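PDB 5K8R: protocadherin gamma-B3 from Homo sapiens, which probably mediates calcium-dependent cell-cell adhesion through its extracellular cadherin repeats and may help establish and maintain specific neuronal connections in the brain. Local coordinates for residues S323-E328 with T409-D414. Sequence-based numbering, arbitrary orientation.
With NA (sodium ion), chain M.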
loop_
_atom_site.group_PDB
_atom_site.type_symbol
_atom_site.label_atom_id
_atom_site.label_comp_id
_atom_site.label_asym_id
_atom_site.label_seq_id
_atom_site.Cartn_x
_atom_site.Cartn_y
_atom_site.Cartn_z
ATOM N N SER A 323 -42.910 -60.591 -34.400
ATOM C CA SER A 323 -41.996 -60.847 -35.514
ATOM C C SER A 323 -42.509 -60.232 -36.813
ATOM O O SER A 323 -42.234 -60.743 -37.903
ATOM C CB SER A 323 -41.744 -62.349 -35.694
ATOM O OG SER A 323 -41.296 -62.942 -34.487
ATOM N N GLN A 324 -43.261 -59.134 -36.698
ATOM C CA GLN A 324 -43.842 -58.437 -37.847
ATOM C C GLN A 324 -44.748 -59.362 -38.658
ATOM O O GLN A 324 -44.780 -59.307 -39.889
ATOM C CB GLN A 324 -42.753 -57.827 -38.732
ATOM C CG GLN A 324 -41.802 -56.897 -37.995
ATOM C CD GLN A 324 -40.733 -56.319 -38.902
ATOM O OE1 GLN A 324 -40.704 -56.597 -40.100
ATOM N NE2 GLN A 324 -39.848 -55.510 -38.333
ATOM N N HIS A 325 -45.496 -60.215 -37.962
ATOM C CA HIS A 325 -46.355 -61.208 -38.589
ATOM C C HIS A 325 -47.803 -60.990 -38.176
ATOM O O HIS A 325 -48.086 -60.632 -37.029
ATOM C CB HIS A 325 -45.924 -62.631 -38.215
ATOM C CG HIS A 325 -44.583 -63.020 -38.753
ATOM N ND1 HIS A 325 -43.840 -64.054 -38.223
ATOM C CD2 HIS A 325 -43.853 -62.519 -39.778
ATOM C CE1 HIS A 325 -42.708 -64.169 -38.894
ATOM N NE2 HIS A 325 -42.692 -63.251 -39.844
ATOM N N ILE A 326 -48.716 -61.201 -39.123
ATOM C CA ILE A 326 -50.153 -61.141 -38.872
ATOM C C ILE A 326 -50.806 -62.312 -39.592
ATOM O O ILE A 326 -50.547 -62.538 -40.778
ATOM C CB ILE A 326 -50.781 -59.817 -39.351
ATOM C CG1 ILE A 326 -50.019 -58.610 -38.804
ATOM C CG2 ILE A 326 -52.242 -59.743 -38.934
ATOM C CD1 ILE A 326 -50.457 -57.306 -39.422
ATOM N N GLN A 327 -51.649 -63.056 -38.882
ATOM C CA GLN A 327 -52.437 -64.102 -39.515
ATOM C C GLN A 327 -53.630 -63.484 -40.234
ATOM O O GLN A 327 -54.286 -62.578 -39.710
ATOM C CB GLN A 327 -52.904 -65.126 -38.481
ATOM C CG GLN A 327 -51.768 -65.936 -37.869
ATOM C CD GLN A 327 -52.260 -66.996 -36.904
ATOM O OE1 GLN A 327 -53.445 -67.056 -36.578
ATOM N NE2 GLN A 327 -51.346 -67.843 -36.441
ATOM N N GLU A 328 -53.905 -63.978 -41.445
ATOM C CA GLU A 328 -54.917 -63.344 -42.287
ATOM C C GLU A 328 -56.318 -63.485 -41.705
ATOM O O GLU A 328 -57.179 -62.636 -41.962
ATOM C CB GLU A 328 -54.869 -63.926 -43.700
ATOM C CG GLU A 328 -55.202 -65.406 -43.790
ATOM C CD GLU A 328 -55.203 -65.913 -45.219
ATOM O OE1 GLU A 328 -55.056 -65.086 -46.144
ATOM O OE2 GLU A 328 -55.351 -67.138 -45.418
ATOM N N THR A 409 -42.890 -53.025 -41.608
ATOM C CA THR A 409 -43.506 -53.923 -42.575
ATOM C C THR A 409 -44.153 -55.083 -41.830
ATOM O O THR A 409 -43.471 -55.824 -41.114
ATOM C CB THR A 409 -42.477 -54.438 -43.582
ATOM O OG1 THR A 409 -41.969 -53.341 -44.351
ATOM C CG2 THR A 409 -43.113 -55.454 -44.518
ATOM N N LEU A 410 -45.462 -55.236 -41.999
ATOM C CA LEU A 410 -46.234 -56.293 -41.362
ATOM C C LEU A 410 -46.627 -57.315 -42.420
ATOM O O LEU A 410 -47.322 -56.979 -43.384
ATOM C CB LEU A 410 -47.471 -55.721 -40.674
ATOM C CG LEU A 410 -47.195 -54.631 -39.640
ATOM C CD1 LEU A 410 -48.472 -53.883 -39.302
ATOM C CD2 LEU A 410 -46.570 -55.228 -38.387
ATOM N N HIS A 411 -46.183 -58.555 -42.236
ATOM C CA HIS A 411 -46.435 -59.616 -43.199
ATOM C C HIS A 411 -47.718 -60.358 -42.849
ATOM O O HIS A 411 -48.025 -60.578 -41.674
ATOM C CB HIS A 411 -45.258 -60.592 -43.239
ATOM C CG HIS A 411 -43.935 -59.929 -43.462
ATOM N ND1 HIS A 411 -43.463 -59.608 -44.716
ATOM C CD2 HIS A 411 -42.984 -59.522 -42.587
ATOM C CE1 HIS A 411 -42.279 -59.034 -44.605
ATOM N NE2 HIS A 411 -41.965 -58.969 -43.325
ATOM N N ILE A 412 -48.466 -60.741 -43.881
ATOM C CA ILE A 412 -49.722 -61.466 -43.723
ATOM C C ILE A 412 -49.458 -62.947 -43.960
ATOM O O ILE A 412 -48.881 -63.327 -44.988
ATOM C CB ILE A 412 -50.797 -60.933 -44.685
ATOM C CG1 ILE A 412 -50.941 -59.418 -44.531
ATOM C CG2 ILE A 412 -52.129 -61.619 -44.431
ATOM C CD1 ILE A 412 -51.302 -58.979 -43.127
ATOM N N LEU A 413 -49.874 -63.781 -43.013
ATOM C CA LEU A 413 -49.637 -65.215 -43.061
ATOM C C LEU A 413 -50.937 -65.960 -43.339
ATOM O O LEU A 413 -52.036 -65.444 -43.123
ATOM C CB LEU A 413 -49.022 -65.711 -41.748
ATOM C CG LEU A 413 -47.773 -64.974 -41.256
ATOM C CD1 LEU A 413 -47.281 -65.572 -39.948
ATOM C CD2 LEU A 413 -46.676 -65.000 -42.308
ATOM N N ASP A 414 -50.795 -67.192 -43.822
ATOM C CA ASP A 414 -51.947 -68.037 -44.118
ATOM C C ASP A 414 -52.632 -68.497 -42.836
ATOM O O ASP A 414 -51.973 -68.782 -41.836
ATOM C CB ASP A 414 -51.526 -69.249 -44.952
ATOM C CG ASP A 414 -51.017 -68.865 -46.326
ATOM O OD1 ASP A 414 -51.529 -67.877 -46.897
ATOM O OD2 ASP A 414 -50.107 -69.549 -46.838
HETATM NA NA NA M . -58.611 -63.533 -43.748
#
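Residues I326 and I412 sit side by side where strand 325-327 pairs with the end of strand 403-413, the parallel A'-G pairing of the cadherin fold, in which the second half of the split first strand lies beside the last strand, here in the fourth repeat. The evidence is a backbone ladder in which H411 N donates to Q324 O (2.8 Å, N-H...O 174°), I326 N to H411 O (2.7 Å), L413 N to I326 O (2.6 Å) and E328 N to L413 O (2.9 Å). Apolar contacts lie on the face of I326 and I412. The I326 side chain has CG1 anti to the carbonyl carbon (chi1 -51°), which carries CD1 over L410 CB at 3.6 Å, while I412 CD1 meets I326 CB; V336 and L380 help bury this side. On the other face L413 CD1 packs against H325 CB at 3.7 Å. Among charged groups, E328 OE1 is taken by R382 N, whereas OE2 lies near D414 OD1, a like-charge approach. An alanine in place of E328 would probably leave R382 N without its carboxylate acceptor and remove the E328 CG that lies 3.2 Å from L413 O. At the end of the ladder, the same E328 whose N closes it offers its backbone O to the sodium ion at 2.5 Å, together with L380 O.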